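Local coordinates for single-stranded DNA-binding protein DdrB (Deinococcus radiodurans, PDB 4NOE), which binds single-stranded DNA and assists the accurate annealing of complementary strands, probably as part of the DNA damage response, at residues E[10-13]-E[17-20]; E[50-55]-E[63-68]. All coordinates share one frame; numbering follows the deposited sequence.

Contact 1 of 2, residues E[10-13]-E[17-20]; sequences FITD and RVTV
Phe-10 and Val-18 form a hydrogen-bonded pair of the antiparallel hairpin made by strands 6-11 and 17-22, joined by two backbone bonds. Phe-10 N donates to Val-18 O at 2.7 Å, almost straight at hydrogen (175°), and Val-18 N returns a bond to Phe-10 O at 3.0 Å. The same Phe-10 O also receives a CA-H...O contact from Arg-17 CA (3.5 Å), in the neighbouring non-hydrogen-bonded pair Ile-11 with Arg-17.

Apolar contacts line both faces of the ribbon. On the face of Phe-10 and Val-18, the Phe-10 ring turns its edge to Val-20, with CD2 3.7 Å from CG2 of Val-20. The side chains of Thr-12 and Val-18 cross at about a right angle, CG2 of Thr-12 meeting Val-18 CG2 at 3.6 Å. With chi1 at 71°, Thr-12 sends this methyl to the valine and OG1 to the turn, where it bonds to the backbone N of Leu-14 and Ala-16. On the other face Ile-11 and Arg-17 run side by side, Ile-11 CD1 lying 3.7 Å from Arg-17 CG.

Residues 17-20 also pair, antiparallel, with a strand of the second subunit, so the hairpin sheet continues across the interface. Thr-12 thus divides its branches by polarity, its methyl packing against Val-18 while its hydroxyl bonds to the backbone of the connecting turn.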
loop_
_atom_site.group_PDB
_atom_site.type_symbol
_atom_site.label_atom_id
_atom_site.label_comp_id
_atom_site.label_asym_id
_atom_site.label_seq_id
_atom_site.Cartn_x
_atom_site.Cartn_y
_atom_site.Cartn_z
ATOM N N PHE E 10 -17.743 -26.278 15.224
ATOM C CA PHE E 10 -18.629 -25.175 14.898
ATOM C C PHE E 10 -18.130 -23.896 15.541
ATOM O O PHE E 10 -17.390 -23.923 16.531
ATOM C CB PHE E 10 -20.040 -25.416 15.445
ATOM C CG PHE E 10 -20.806 -26.507 14.748
ATOM C CD1 PHE E 10 -21.392 -26.282 13.510
ATOM C CD2 PHE E 10 -20.984 -27.738 15.356
ATOM C CE1 PHE E 10 -22.116 -27.270 12.881
ATOM C CE2 PHE E 10 -21.718 -28.730 14.738
ATOM C CZ PHE E 10 -22.284 -28.497 13.495
ATOM N N ILE E 11 -18.559 -22.781 14.970
ATOM C CA ILE E 11 -18.508 -21.502 15.630
ATOM C C ILE E 11 -19.967 -21.201 15.957
ATOM O O ILE E 11 -20.810 -21.147 15.058
ATOM C CB ILE E 11 -17.964 -20.416 14.704
ATOM C CG1 ILE E 11 -16.526 -20.732 14.285
ATOM C CG2 ILE E 11 -18.023 -19.060 15.402
ATOM C CD1 ILE E 11 -15.530 -20.745 15.449
ATOM N N THR E 12 -20.279 -21.049 17.236
ATOM C CA THR E 12 -21.665 -20.905 17.659
ATOM C C THR E 12 -22.182 -19.498 17.382
ATOM O O THR E 12 -21.440 -18.623 16.917
ATOM C CB THR E 12 -21.818 -21.186 19.179
ATOM O OG1 THR E 12 -21.226 -20.106 19.918
ATOM C CG2 THR E 12 -21.115 -22.481 19.553
ATOM N N ASP E 13 -23.453 -19.272 17.699
ATOM C CA ASP E 13 -24.056 -17.947 17.554
ATOM C C ASP E 13 -23.346 -16.927 18.437
ATOM O O ASP E 13 -23.410 -15.733 18.168
ATOM C CB ASP E 13 -25.545 -17.998 17.910
ATOM C CG ASP E 13 -25.793 -18.563 19.300
ATOM O OD1 ASP E 13 -25.325 -19.684 19.591
ATOM O OD2 ASP E 13 -26.445 -17.883 20.114
ATOM N N ARG E 17 -15.928 -21.556 19.906
ATOM C CA ARG E 17 -15.398 -22.695 19.152
ATOM C C ARG E 17 -15.706 -24.011 19.849
ATOM O O ARG E 17 -15.009 -24.425 20.804
ATOM C CB ARG E 17 -13.889 -22.555 18.952
ATOM C CG ARG E 17 -13.444 -21.194 18.432
ATOM C CD ARG E 17 -11.929 -21.180 18.214
ATOM N NE ARG E 17 -11.513 -22.283 17.355
ATOM C CZ ARG E 17 -11.494 -22.217 16.030
ATOM N NH1 ARG E 17 -11.861 -21.097 15.418
ATOM N NH2 ARG E 17 -11.106 -23.263 15.313
ATOM N N VAL E 18 -16.739 -24.674 19.344
ATOM C CA VAL E 18 -17.303 -25.865 19.971
ATOM C C VAL E 18 -17.240 -27.073 19.039
ATOM O O VAL E 18 -17.636 -26.998 17.864
ATOM C CB VAL E 18 -18.768 -25.608 20.345
ATOM C CG1 VAL E 18 -19.423 -26.892 20.878
ATOM C CG2 VAL E 18 -18.823 -24.508 21.387
ATOM N N THR E 19 -16.738 -28.185 19.555
ATOM C CA THR E 19 -16.624 -29.398 18.752
ATOM C C THR E 19 -17.750 -30.353 19.136
ATOM O O THR E 19 -18.000 -30.569 20.320
ATOM C CB THR E 19 -15.252 -30.059 18.956
ATOM O OG1 THR E 19 -14.236 -29.182 18.462
ATOM C CG2 THR E 19 -15.158 -31.404 18.221
ATOM N N VAL E 20 -18.435 -30.906 18.131
ATOM C CA VAL E 20 -19.537 -31.841 18.350
ATOM C C VAL E 20 -19.185 -33.247 17.850
ATOM O O VAL E 20 -18.571 -33.404 16.781
ATOM C CB VAL E 20 -20.813 -31.343 17.631
ATOM C CG1 VAL E 20 -21.910 -32.405 17.657
ATOM C CG2 VAL E 20 -21.301 -30.053 18.258
#

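Contact 2 of 2, residues E[50-55]-E[63-68]; sequences YQFPIE and SLIGAR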
loop_
_atom_site.group_PDB
_atom_site.type_symbol
_atom_site.label_atom_id
_atom_site.label_comp_id
_atom_site.label_asym_id
_atom_site.label_seq_id
_atom_site.Cartn_x
_atom_site.Cartn_y
_atom_site.Cartn_z
ATOM N N TYR E 50 -19.425 -19.811 -1.284
ATOM C CA TYR E 50 -19.670 -21.216 -1.575
ATOM C C TYR E 50 -20.100 -21.357 -3.034
ATOM O O TYR E 50 -20.712 -20.439 -3.598
ATOM C CB TYR E 50 -20.783 -21.777 -0.680
ATOM C CG TYR E 50 -20.452 -21.837 0.797
ATOM C CD1 TYR E 50 -19.767 -22.923 1.333
ATOM C CD2 TYR E 50 -20.858 -20.823 1.659
ATOM C CE1 TYR E 50 -19.481 -22.997 2.698
ATOM C CE2 TYR E 50 -20.566 -20.880 3.021
ATOM C CZ TYR E 50 -19.875 -21.968 3.526
ATOM O OH TYR E 50 -19.596 -22.030 4.869
ATOM N N GLN E 51 -19.786 -22.500 -3.636
ATOM C CA GLN E 51 -20.181 -22.767 -5.014
ATOM C C GLN E 51 -21.075 -23.992 -5.063
ATOM O O GLN E 51 -20.654 -25.085 -4.718
ATOM C CB GLN E 51 -18.960 -22.967 -5.910
ATOM C CG GLN E 51 -19.281 -22.839 -7.393
ATOM N N PHE E 52 -22.316 -23.792 -5.483
ATOM C CA PHE E 52 -23.306 -24.858 -5.496
ATOM C C PHE E 52 -23.906 -24.957 -6.883
ATOM O O PHE E 52 -23.859 -23.981 -7.643
ATOM C CB PHE E 52 -24.402 -24.556 -4.477
ATOM C CG PHE E 52 -23.908 -24.508 -3.061
ATOM C CD1 PHE E 52 -23.078 -25.505 -2.573
ATOM C CD2 PHE E 52 -24.266 -23.464 -2.218
ATOM C CE1 PHE E 52 -22.623 -25.468 -1.268
ATOM C CE2 PHE E 52 -23.811 -23.419 -0.906
ATOM C CZ PHE E 52 -22.990 -24.422 -0.433
ATOM N N PRO E 53 -24.450 -26.140 -7.226
ATOM C CA PRO E 53 -25.110 -26.350 -8.517
ATOM C C PRO E 53 -26.315 -25.435 -8.655
ATOM O O PRO E 53 -27.059 -25.256 -7.683
ATOM C CB PRO E 53 -25.583 -27.810 -8.437
ATOM C CG PRO E 53 -24.667 -28.458 -7.453
ATOM C CD PRO E 53 -24.368 -27.386 -6.437
ATOM N N ILE E 54 -26.511 -24.868 -9.842
ATOM C CA ILE E 54 -27.622 -23.950 -10.089
ATOM C C ILE E 54 -28.979 -24.623 -9.821
ATOM O O ILE E 54 -29.922 -23.975 -9.354
ATOM C CB ILE E 54 -27.549 -23.357 -11.521
ATOM C CG1 ILE E 54 -28.839 -22.634 -11.887
ATOM C CG2 ILE E 54 -27.293 -24.460 -12.564
ATOM C CD1 ILE E 54 -28.973 -21.306 -11.245
ATOM N N GLU E 55 -29.072 -25.928 -10.082
ATOM C CA GLU E 55 -30.328 -26.642 -9.849
ATOM C C GLU E 55 -30.636 -26.845 -8.361
ATOM O O GLU E 55 -31.727 -27.302 -8.002
ATOM C CB GLU E 55 -30.363 -27.981 -10.603
ATOM N N SER E 63 -29.720 -23.945 6.226
ATOM C CA SER E 63 -29.262 -24.328 7.566
ATOM C C SER E 63 -27.980 -25.163 7.496
ATOM O O SER E 63 -27.231 -25.252 8.479
ATOM C CB SER E 63 -30.355 -25.080 8.345
ATOM O OG SER E 63 -30.481 -26.420 7.889
ATOM N N LEU E 64 -27.718 -25.764 6.339
ATOM C CA LEU E 64 -26.466 -26.500 6.139
ATOM C C LEU E 64 -25.259 -25.605 6.401
ATOM O O LEU E 64 -24.257 -26.071 6.951
ATOM C CB LEU E 64 -26.398 -27.128 4.741
ATOM C CG LEU E 64 -27.315 -28.340 4.534
ATOM C CD1 LEU E 64 -27.446 -28.711 3.052
ATOM C CD2 LEU E 64 -26.807 -29.537 5.338
ATOM N N ILE E 65 -25.358 -24.321 6.048
ATOM C CA ILE E 65 -24.236 -23.409 6.317
ATOM C C ILE E 65 -24.554 -22.389 7.400
ATOM O O ILE E 65 -23.932 -21.316 7.451
ATOM C CB ILE E 65 -23.744 -22.672 5.054
ATOM C CG1 ILE E 65 -24.824 -21.737 4.506
ATOM C CG2 ILE E 65 -23.280 -23.673 3.993
ATOM C CD1 ILE E 65 -24.351 -20.861 3.321
ATOM N N GLY E 66 -25.523 -22.719 8.261
ATOM C CA GLY E 66 -25.865 -21.862 9.393
ATOM C C GLY E 66 -26.600 -20.586 9.005
ATOM O O GLY E 66 -26.616 -19.608 9.760
ATOM N N ALA E 67 -27.212 -20.600 7.825
ATOM C CA ALA E 67 -27.908 -19.433 7.310
ATOM C C ALA E 67 -29.413 -19.682 7.304
ATOM O O ALA E 67 -29.861 -20.823 7.489
ATOM C CB ALA E 67 -27.410 -19.114 5.904
ATOM N N ARG E 68 -30.179 -18.616 7.077
ATOM C CA ARG E 68 -31.637 -18.698 6.992
ATOM C C ARG E 68 -32.159 -17.651 6.004
ATOM O O ARG E 68 -31.556 -16.580 5.840
ATOM C CB ARG E 68 -32.266 -18.479 8.375
ATOM C CG ARG E 68 -31.957 -17.111 8.997
ATOM C CD ARG E 68 -31.931 -17.167 10.531
ATOM N NE ARG E 68 -31.391 -15.944 11.136
ATOM C CZ ARG E 68 -32.133 -14.913 11.542
ATOM N NH1 ARG E 68 -33.454 -14.941 11.412
ATOM N NH2 ARG E 68 -31.554 -13.848 12.080
HETATM O O HOH W 1 -20.800 -21.077 7.036
#
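No backbone hydrogen bond joins strand 50-52 to the turn at 63-68, whose nearest CA atoms, those of Tyr-50 and Ile-65, stand 9.4 Å apart, while within the turn Gly-66 N bonds back to Ser-63 O at 3.1 Å. Strand 50-52 pairs in parallel with strand 128-135 of the mixed sheet, and 63-68 leads into strand 68-71. Side chains bridge the gap, and Ile-65 carries its half of the contact alone. Its CG2 methyl sits over one face of the Tyr-50 ring in a CH-pi contact, 4.0 Å from the ring centroid and 18° off the normal, displaced toward the phenol end, where CZ is the nearest ring atom. The second branch reaches the CE2 side of the ring, Ile-65 CD1 approaching Tyr-50 CE2 to 3.8 Å. Both branches can touch the tyrosine because CG1 stands between the backbone N and the carbonyl carbon (chi1 65°), leaving CG2 anti to that carbon. Phe-52 meets the same CG2 methyl more loosely and edge-on, its CZ atom 4.5 Å away.

A water supplies the polar link: it lies 2.7 Å from Tyr-50 OH and donates to Ile-65 O at 3.2 Å. Around this core, Leu-132 of strand 128-135 packs on Ile-65, Phe-60 and Phe-135 meet the Phe-52 ring, and Leu-14 of the third subunit touches both Tyr-50 and Phe-52. The tyrosine therefore joins strand and turn in two ways, its ring held by apolar packing and its hydroxyl connected through water to the Ile-65 carbonyl.

Overall arrangement
Contact 1 precedes contact 2 along the chain, and their centres lie 19 Å apart; the nearest atoms are about 6 Å from each other without touching. Contact 1 belongs to the hairpin 6-11/17-22, which within this chain forms a sheet of its own, whereas strand 50-52 of contact 2 belongs to the larger mixed sheet. Helix 28-37 lies between them in sequence and borders both, through Tyr-35 at Phe-10 and through Leu-29 and Arg-33 at Leu-64. Each contact also adjoins a different neighbouring subunit, so both parts of the fold contribute to the ten-chain assembly. Bound DNA is about 17 Å from contact 1 and 9 Å from contact 2, measured between nearest atoms.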